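Local atomic coordinates of Lmo2181 protein (Listeria monocytogenes serovar 1/2a, PDB entry 5JCV), a protein that cleaves the C-terminal sorting signal of surface proteins and, through a thioester-linked intermediate, attaches them covalently to the bacterial cell wall. Residues A[28-31]-A[37-40]; A[35-38]-A[44-47]; A[127-132]-A[136-141]. All coordinates share one frame; numbering follows the deposited sequence.

Contact 1: A[28-31]-A[37-40]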
loop_
_atom_site.group_PDB
_atom_site.type_symbol
_atom_site.label_atom_id
_atom_site.label_comp_id
_atom_site.label_asym_id
_atom_site.label_seq_id
_atom_site.Cartn_x
_atom_site.Cartn_y
_atom_site.Cartn_z
ATOM N N PRO A 28 -1.462 -4.197 12.300
ATOM C CA PRO A 28 -0.941 -3.375 11.250
ATOM C C PRO A 28 0.533 -3.119 11.497
ATOM O O PRO A 28 0.982 -3.058 12.661
ATOM C CB PRO A 28 -1.757 -2.093 11.379
ATOM C CG PRO A 28 -2.045 -2.019 12.846
ATOM C CD PRO A 28 -2.397 -3.444 13.152
ATOM N N ILE A 29 1.285 -3.076 10.404
ATOM C CA ILE A 29 2.685 -2.690 10.434
ATOM C C ILE A 29 2.801 -1.248 10.034
ATOM O O ILE A 29 2.435 -0.878 8.905
ATOM C CB ILE A 29 3.540 -3.517 9.461
ATOM C CG1 ILE A 29 3.326 -5.009 9.752
ATOM C CG2 ILE A 29 5.003 -3.093 9.562
ATOM C CD1 ILE A 29 4.262 -5.936 9.028
ATOM N N LEU A 30 3.343 -0.445 10.936
ATOM C CA LEU A 30 3.537 0.969 10.681
ATOM C C LEU A 30 4.985 1.250 10.321
ATOM O O LEU A 30 5.775 0.336 10.312
ATOM C CB LEU A 30 3.002 1.806 11.860
ATOM C CG LEU A 30 1.460 1.797 11.676
ATOM C CD1 LEU A 30 0.765 0.662 12.444
ATOM C CD2 LEU A 30 0.815 3.140 11.979
ATOM N N GLN A 31 5.281 2.485 9.898
ATOM C CA GLN A 31 6.641 2.886 9.558
ATOM C C GLN A 31 6.811 4.404 9.491
ATOM O O GLN A 31 5.994 5.101 8.903
ATOM C CB GLN A 31 7.112 2.286 8.234
ATOM C CG GLN A 31 8.619 2.487 7.985
ATOM C CD GLN A 31 9.071 1.904 6.665
ATOM O OE1 GLN A 31 8.352 1.997 5.695
ATOM N NE2 GLN A 31 10.257 1.308 6.621
ATOM N N TYR A 37 9.660 6.572 16.584
ATOM C CA TYR A 37 8.331 7.161 16.733
ATOM C C TYR A 37 7.306 6.096 17.170
ATOM O O TYR A 37 6.502 6.299 18.088
ATOM C CB TYR A 37 7.915 7.871 15.417
ATOM C CG TYR A 37 6.560 8.565 15.469
ATOM C CD1 TYR A 37 6.421 9.907 15.886
ATOM C CD2 TYR A 37 5.417 7.886 15.107
ATOM C CE1 TYR A 37 5.163 10.517 15.943
ATOM C CE2 TYR A 37 4.171 8.477 15.169
ATOM C CZ TYR A 37 4.043 9.779 15.586
ATOM O OH TYR A 37 2.769 10.283 15.608
ATOM N N TYR A 38 7.358 4.928 16.550
ATOM C CA TYR A 38 6.315 3.941 16.791
ATOM C C TYR A 38 6.587 3.035 17.975
ATOM O O TYR A 38 5.800 2.152 18.272
ATOM C CB TYR A 38 5.975 3.198 15.494
ATOM C CG TYR A 38 5.107 4.068 14.565
ATOM C CD1 TYR A 38 3.828 4.465 14.956
ATOM C CD2 TYR A 38 5.565 4.488 13.328
ATOM C CE1 TYR A 38 3.028 5.242 14.140
ATOM C CE2 TYR A 38 4.771 5.273 12.490
ATOM C CZ TYR A 38 3.503 5.657 12.898
ATOM O OH TYR A 38 2.699 6.450 12.075
ATOM N N LEU A 39 7.671 3.294 18.709
ATOM C CA LEU A 39 7.756 2.799 20.055
ATOM C C LEU A 39 6.780 3.518 20.990
ATOM O O LEU A 39 6.425 2.994 22.047
ATOM C CB LEU A 39 9.188 2.922 20.588
ATOM C CG LEU A 39 10.269 2.012 20.028
ATOM C CD1 LEU A 39 11.626 2.390 20.575
ATOM C CD2 LEU A 39 9.972 0.576 20.380
ATOM N N HIS A 40 6.387 4.739 20.652
ATOM C CA HIS A 40 5.655 5.557 21.616
ATOM C C HIS A 40 4.286 6.034 21.144
ATOM O O HIS A 40 3.600 6.733 21.887
ATOM C CB HIS A 40 6.507 6.752 22.007
ATOM C CG HIS A 40 7.927 6.399 22.347
ATOM N ND1 HIS A 40 8.260 5.539 23.376
ATOM C CD2 HIS A 40 9.102 6.807 21.809
ATOM C CE1 HIS A 40 9.575 5.420 23.448
ATOM N NE2 HIS A 40 10.110 6.180 22.507
#

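Contact 2: A[35-38]-A[44-47]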
loop_
_atom_site.group_PDB
_atom_site.type_symbol
_atom_site.label_atom_id
_atom_site.label_comp_id
_atom_site.label_asym_id
_atom_site.label_seq_id
_atom_site.Cartn_x
_atom_site.Cartn_y
_atom_site.Cartn_z
ATOM N N ASN A 35 13.570 4.552 13.812
ATOM C CA ASN A 35 13.185 3.377 14.606
ATOM C C ASN A 35 12.665 3.744 15.998
ATOM O O ASN A 35 12.704 2.916 16.902
ATOM C CB ASN A 35 14.350 2.359 14.660
ATOM C CG ASN A 35 14.498 1.618 13.347
ATOM O OD1 ASN A 35 13.610 1.672 12.506
ATOM N ND2 ASN A 35 15.620 0.961 13.142
ATOM N N ASP A 36 12.102 4.947 16.146
ATOM C CA ASP A 36 11.689 5.441 17.458
ATOM C C ASP A 36 10.201 5.881 17.580
ATOM O O ASP A 36 9.544 5.602 18.587
ATOM C CB ASP A 36 12.645 6.581 17.859
ATOM C CG ASP A 36 12.584 6.879 19.304
ATOM O OD1 ASP A 36 13.361 6.255 20.086
ATOM O OD2 ASP A 36 11.722 7.716 19.667
ATOM N N TYR A 37 9.660 6.572 16.584
ATOM C CA TYR A 37 8.331 7.161 16.733
ATOM C C TYR A 37 7.306 6.096 17.170
ATOM O O TYR A 37 6.502 6.299 18.088
ATOM C CB TYR A 37 7.915 7.871 15.417
ATOM C CG TYR A 37 6.560 8.565 15.469
ATOM C CD1 TYR A 37 6.421 9.907 15.886
ATOM C CD2 TYR A 37 5.417 7.886 15.107
ATOM C CE1 TYR A 37 5.163 10.517 15.943
ATOM C CE2 TYR A 37 4.171 8.477 15.169
ATOM C CZ TYR A 37 4.043 9.779 15.586
ATOM O OH TYR A 37 2.769 10.283 15.608
ATOM N N TYR A 38 7.358 4.928 16.550
ATOM C CA TYR A 38 6.315 3.941 16.791
ATOM C C TYR A 38 6.587 3.035 17.975
ATOM O O TYR A 38 5.800 2.152 18.272
ATOM C CB TYR A 38 5.975 3.198 15.494
ATOM C CG TYR A 38 5.107 4.068 14.565
ATOM C CD1 TYR A 38 3.828 4.465 14.956
ATOM C CD2 TYR A 38 5.565 4.488 13.328
ATOM C CE1 TYR A 38 3.028 5.242 14.140
ATOM C CE2 TYR A 38 4.771 5.273 12.490
ATOM C CZ TYR A 38 3.503 5.657 12.898
ATOM O OH TYR A 38 2.699 6.450 12.075
ATOM N N LYS A 44 -2.907 5.371 15.233
ATOM C CA LYS A 44 -3.584 6.643 14.984
ATOM C C LYS A 44 -2.666 7.830 15.261
ATOM O O LYS A 44 -3.108 8.978 15.250
ATOM C CB LYS A 44 -4.820 6.757 15.884
ATOM C CG LYS A 44 -5.956 5.791 15.550
ATOM C CD LYS A 44 -7.139 6.017 16.477
ATOM C CE LYS A 44 -8.254 5.024 16.215
ATOM N NZ LYS A 44 -9.356 5.148 17.212
ATOM N N ASN A 45 -1.391 7.540 15.523
ATOM C CA ASN A 45 -0.415 8.538 15.854
ATOM C C ASN A 45 -0.662 9.243 17.180
ATOM O O ASN A 45 -0.129 10.317 17.396
ATOM C CB ASN A 45 -0.268 9.531 14.698
ATOM C CG ASN A 45 0.514 8.955 13.534
ATOM O OD1 ASN A 45 0.707 9.607 12.508
ATOM N ND2 ASN A 45 0.972 7.736 13.687
ATOM N N GLU A 46 -1.424 8.624 18.085
ATOM C CA GLU A 46 -1.622 9.152 19.438
ATOM C C GLU A 46 -0.617 8.508 20.411
ATOM O O GLU A 46 -0.254 7.344 20.275
ATOM C CB GLU A 46 -3.041 8.849 19.945
ATOM C CG GLU A 46 -4.183 9.220 19.001
ATOM C CD GLU A 46 -5.453 8.415 19.239
ATOM O OE1 GLU A 46 -5.420 7.392 19.960
ATOM O OE2 GLU A 46 -6.505 8.799 18.688
ATOM N N LYS A 47 -0.214 9.252 21.426
ATOM C CA LYS A 47 0.722 8.734 22.408
ATOM C C LYS A 47 0.192 7.463 23.069
ATOM O O LYS A 47 -0.932 7.429 23.561
ATOM C CB LYS A 47 1.040 9.800 23.455
ATOM C CG LYS A 47 2.205 10.689 23.049
ATOM C CD LYS A 47 2.335 11.913 23.943
ATOM C CE LYS A 47 1.179 12.884 23.714
ATOM N NZ LYS A 47 1.582 14.292 23.989
#

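Contact 3: A[127-132]-A[136-141]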
loop_
_atom_site.group_PDB
_atom_site.type_symbol
_atom_site.label_atom_id
_atom_site.label_comp_id
_atom_site.label_asym_id
_atom_site.label_seq_id
_atom_site.Cartn_x
_atom_site.Cartn_y
_atom_site.Cartn_z
ATOM N N THR A 127 21.270 -4.768 7.763
ATOM C CA THR A 127 20.463 -4.695 6.546
ATOM C C THR A 127 21.244 -4.528 5.233
ATOM O O THR A 127 20.653 -4.651 4.161
ATOM C CB THR A 127 19.393 -3.588 6.639
ATOM O OG1 THR A 127 20.004 -2.316 6.897
ATOM C CG2 THR A 127 18.418 -3.918 7.757
ATOM N N GLU A 128 22.548 -4.288 5.303
ATOM C CA GLU A 128 23.345 -3.963 4.126
ATOM C C GLU A 128 24.381 -5.058 3.900
ATOM O O GLU A 128 25.117 -5.432 4.805
ATOM C CB GLU A 128 24.011 -2.593 4.306
ATOM C CG GLU A 128 23.070 -1.414 4.049
ATOM C CD GLU A 128 23.346 -0.204 4.950
ATOM O OE1 GLU A 128 24.496 0.306 4.950
ATOM O OE2 GLU A 128 22.403 0.245 5.662
ATOM N N PHE A 129 24.391 -5.605 2.690
ATOM C CA PHE A 129 25.259 -6.737 2.350
ATOM C C PHE A 129 25.922 -6.472 0.989
ATOM O O PHE A 129 25.309 -6.775 -0.035
ATOM C CB PHE A 129 24.429 -8.027 2.323
ATOM C CG PHE A 129 23.724 -8.299 3.621
ATOM C CD1 PHE A 129 24.411 -8.880 4.688
ATOM C CD2 PHE A 129 22.399 -7.913 3.806
ATOM C CE1 PHE A 129 23.786 -9.092 5.909
ATOM C CE2 PHE A 129 21.763 -8.127 5.029
ATOM C CZ PHE A 129 22.460 -8.719 6.077
ATOM N N PRO A 130 27.156 -5.876 0.978
ATOM C CA PRO A 130 27.822 -5.507 -0.296
ATOM C C PRO A 130 27.646 -6.581 -1.353
ATOM O O PRO A 130 27.090 -6.314 -2.422
ATOM C CB PRO A 130 29.302 -5.359 0.092
ATOM C CG PRO A 130 29.285 -5.037 1.554
ATOM C CD PRO A 130 27.968 -5.489 2.148
ATOM N N GLU A 131 28.054 -7.803 -1.000
ATOM C CA GLU A 131 28.010 -8.960 -1.890
ATOM C C GLU A 131 26.924 -9.952 -1.479
ATOM O O GLU A 131 26.335 -9.861 -0.385
ATOM C CB GLU A 131 29.353 -9.693 -1.844
ATOM C CG GLU A 131 30.568 -8.797 -1.643
ATOM C CD GLU A 131 31.856 -9.461 -2.088
ATOM O OE1 GLU A 131 31.877 -10.016 -3.206
ATOM O OE2 GLU A 131 32.839 -9.423 -1.316
ATOM N N THR A 132 26.689 -10.916 -2.362
ATOM C CA THR A 132 25.895 -12.086 -2.043
ATOM C C THR A 132 26.627 -12.984 -1.030
ATOM O O THR A 132 25.988 -13.703 -0.249
ATOM C CB THR A 132 25.582 -12.864 -3.322
ATOM O OG1 THR A 132 24.843 -12.010 -4.199
ATOM C CG2 THR A 132 24.766 -14.132 -3.040
ATOM N N GLU A 136 25.560 -14.702 2.968
ATOM C CA GLU A 136 25.749 -16.109 3.315
ATOM C C GLU A 136 26.536 -16.267 4.619
ATOM O O GLU A 136 26.293 -17.229 5.363
ATOM C CB GLU A 136 26.392 -16.884 2.142
ATOM C CG GLU A 136 26.859 -18.322 2.431
ATOM C CD GLU A 136 25.777 -19.297 2.922
ATOM O OE1 GLU A 136 24.552 -19.011 2.865
ATOM O OE2 GLU A 136 26.177 -20.395 3.369
ATOM N N ASP A 137 27.455 -15.332 4.893
ATOM C CA ASP A 137 28.167 -15.268 6.184
ATOM C C ASP A 137 27.162 -14.931 7.302
ATOM O O ASP A 137 27.195 -15.534 8.382
ATOM C CB ASP A 137 29.267 -14.180 6.208
ATOM C CG ASP A 137 30.222 -14.241 5.015
ATOM O OD1 ASP A 137 30.431 -15.315 4.417
ATOM O OD2 ASP A 137 30.785 -13.183 4.672
ATOM N N TYR A 138 26.297 -13.949 7.032
ATOM C CA TYR A 138 25.201 -13.580 7.926
ATOM C C TYR A 138 24.322 -14.794 8.270
ATOM O O TYR A 138 24.047 -15.066 9.444
ATOM C CB TYR A 138 24.384 -12.434 7.320
ATOM C CG TYR A 138 23.193 -12.009 8.136
ATOM C CD1 TYR A 138 23.247 -10.927 8.993
ATOM C CD2 TYR A 138 22.004 -12.688 8.037
ATOM C CE1 TYR A 138 22.145 -10.549 9.741
ATOM C CE2 TYR A 138 20.900 -12.318 8.762
ATOM C CZ TYR A 138 20.961 -11.265 9.628
ATOM O OH TYR A 138 19.816 -10.947 10.349
ATOM N N LEU A 139 23.931 -15.553 7.263
ATOM C CA LEU A 139 23.023 -16.676 7.482
ATOM C C LEU A 139 23.660 -17.775 8.293
ATOM O O LEU A 139 23.006 -18.390 9.129
ATOM C CB LEU A 139 22.528 -17.239 6.163
ATOM C CG LEU A 139 21.619 -16.293 5.387
ATOM C CD1 LEU A 139 21.333 -16.860 4.000
ATOM C CD2 LEU A 139 20.332 -16.015 6.150
ATOM N N GLN A 140 24.929 -18.022 8.029
ATOM C CA GLN A 140 25.719 -18.947 8.816
ATOM C C GLN A 140 25.723 -18.521 10.293
ATOM O O GLN A 140 25.478 -19.336 11.175
ATOM C CB GLN A 140 27.137 -19.008 8.231
ATOM C CG GLN A 140 28.227 -19.552 9.148
ATOM C CD GLN A 140 28.067 -21.031 9.453
ATOM O OE1 GLN A 140 27.253 -21.729 8.836
ATOM N NE2 GLN A 140 28.855 -21.523 10.408
ATOM N N LYS A 141 25.985 -17.247 10.566
ATOM C CA LYS A 141 26.044 -16.786 11.947
ATOM C C LYS A 141 24.696 -16.964 12.654
ATOM O O LYS A 141 24.662 -17.514 13.756
ATOM C CB LYS A 141 26.529 -15.331 12.049
ATOM C CG LYS A 141 27.984 -15.145 11.620
ATOM C CD LYS A 141 28.726 -14.057 12.391
ATOM C CE LYS A 141 30.136 -13.847 11.829
ATOM N NZ LYS A 141 30.970 -12.853 12.593
#

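Contact 1: A[28-31]-A[37-40]
Within the beta-alpha-beta unit formed by strand 26-30, the short helix 37-40 and strand 53-55, Leu-30 of the first strand sets its CB over one face of the Tyr-38 ring. This CB sits almost exactly over the centre of the ring, 3.8 Å from the Tyr-38 centroid and only 5° off its normal, a textbook CH-pi contact. Chi1 of -77° sets CG beside the backbone N, and chi2 near 93° then turns CD2 over the CE1-CZ side of the ring, 3.7 Å from Tyr-38 CE1. The two side chains cross at about a right angle. On the opposite face of the same ring lies Tyr-37 CD2, also over the centre, so the phenol is sandwiched and its tilt is fixed from both faces. In this eight-stranded sortase fold the helix amounts to a single weakly bonded turn, His-40 N donating to Tyr-37 O at 3.0 Å, while Leu-30 itself pairs through its backbone with Ile-53 and Lys-55 of the parallel strand. Gln-31 meets the ring differently: its backbone C lies at the edge, 3.7 Å from Tyr-38 CE2. The glutamine CB points away from the tyrosine, and NE2 is hydrogen-bonded to Asp-56 O and Asn-59 O. Beyond the ring, Tyr-38 OH reaches the side chain of Asn-45, and Pro-28 packs on Leu-7 of the second subunit.

Contact 2: A[35-38]-A[44-47]
Asn-45 inserts its side chain beside the phenol ends of both Tyr-37 and Tyr-38, fastening the loop that follows helix 37-40 back onto that helix within the crossover between parallel strands 26-30 and 53-55 of the sortase fold. The two tyrosines leave neighbouring backbone positions with different first torsions: Tyr-37 has CG anti to its own N (chi1 -178°), whereas Tyr-38 has CG anti to the carbonyl carbon. Both rings nevertheless send their hydroxyl ends toward the same asparagine. Asn-45, at positive phi, has CG anti to the carbonyl carbon and beside the backbone N, which brings the amide to both phenol ends. Each ring presents its edge to the amide, but at a different pitch. The Tyr-37 ring plane is nearly perpendicular to the amide plane, at 80°, while the Tyr-38 plane is inclined to it by the smaller angle of 38°. Around the loop, Asn-42 OD1 accepts hydrogen bonds from the backbone N atoms of Lys-44 and Glu-46, holding the turn that presents Asn-45. Ahead of the helix, Asp-34 OD1 accepts the N-H groups of Asp-36 and Tyr-37. Tyr-38 OH approaches Asn-45 CG to 3.6 Å, and Tyr-37 OH comes to 3.3 Å from Asn-45 CB.

Contact 3: A[127-132]-A[136-141]
Thr-132 and Glu-136 meet at the start of helix 132-145, and Phe-129 in the loop ahead of it turns back onto Tyr-138. This long helix between strands 107-118 and 160-165 is a hallmark of class B sortases. Taking the helix in order, Glu-136 comes first: its N donates to Thr-132 O over 3.4 Å with an N-H...O angle of 141°, a weak bond. The glutamate CB touches the same carbonyl, but its carboxylate leads away from the loop. Tyr-138 then carries the side-chain part of the contact. With CG anti to the backbone N (chi1 178°), its ring presents one face to the loop, and Phe-129 meets that face with an edge. The centroids are 5.2 Å apart and the planes lie at 76°, a T-shaped pair. The touching edge is off-centre: Phe-129 CZ stands above the rim, while CE1 approaches Tyr-138 CD1 to 3.6 Å and also touches CB. Phe-129 makes a second edge-to-face pair with Phe-135. The tyrosine hydroxyl is gripped by Tyr-124 O and by Gln-180 NE2 on strand 176-182, so the helix is bonded to the sheet at this point. Farther on the helix is regular: Gln-140 N donates to Glu-136 O, and Lys-141 N to Asp-137 O at 3.0 Å.

Overall arrangement
From the N terminus, the chain passes helix 4-13 and the first strand before contact 1 closes a short loop, bringing helix 37-40 back against strand 26-30. Contact 2 starts before that loop has ended: 35-38 overlaps 37-40, so the two loops interlock rather than nest, and through the shared Tyr-37 and Tyr-38 the stretch 44-47 is tied to the same turn ahead of strand 53-55. Their centres are about 5 Å apart. Contact 3 follows later, in series, closing the entry to helix 132-145 after strand 107-118. It lies across the chain's centre from contact 1, about 27 Å between centres, and touches neither. All three lie in the sortase domain, without the transmembrane helix.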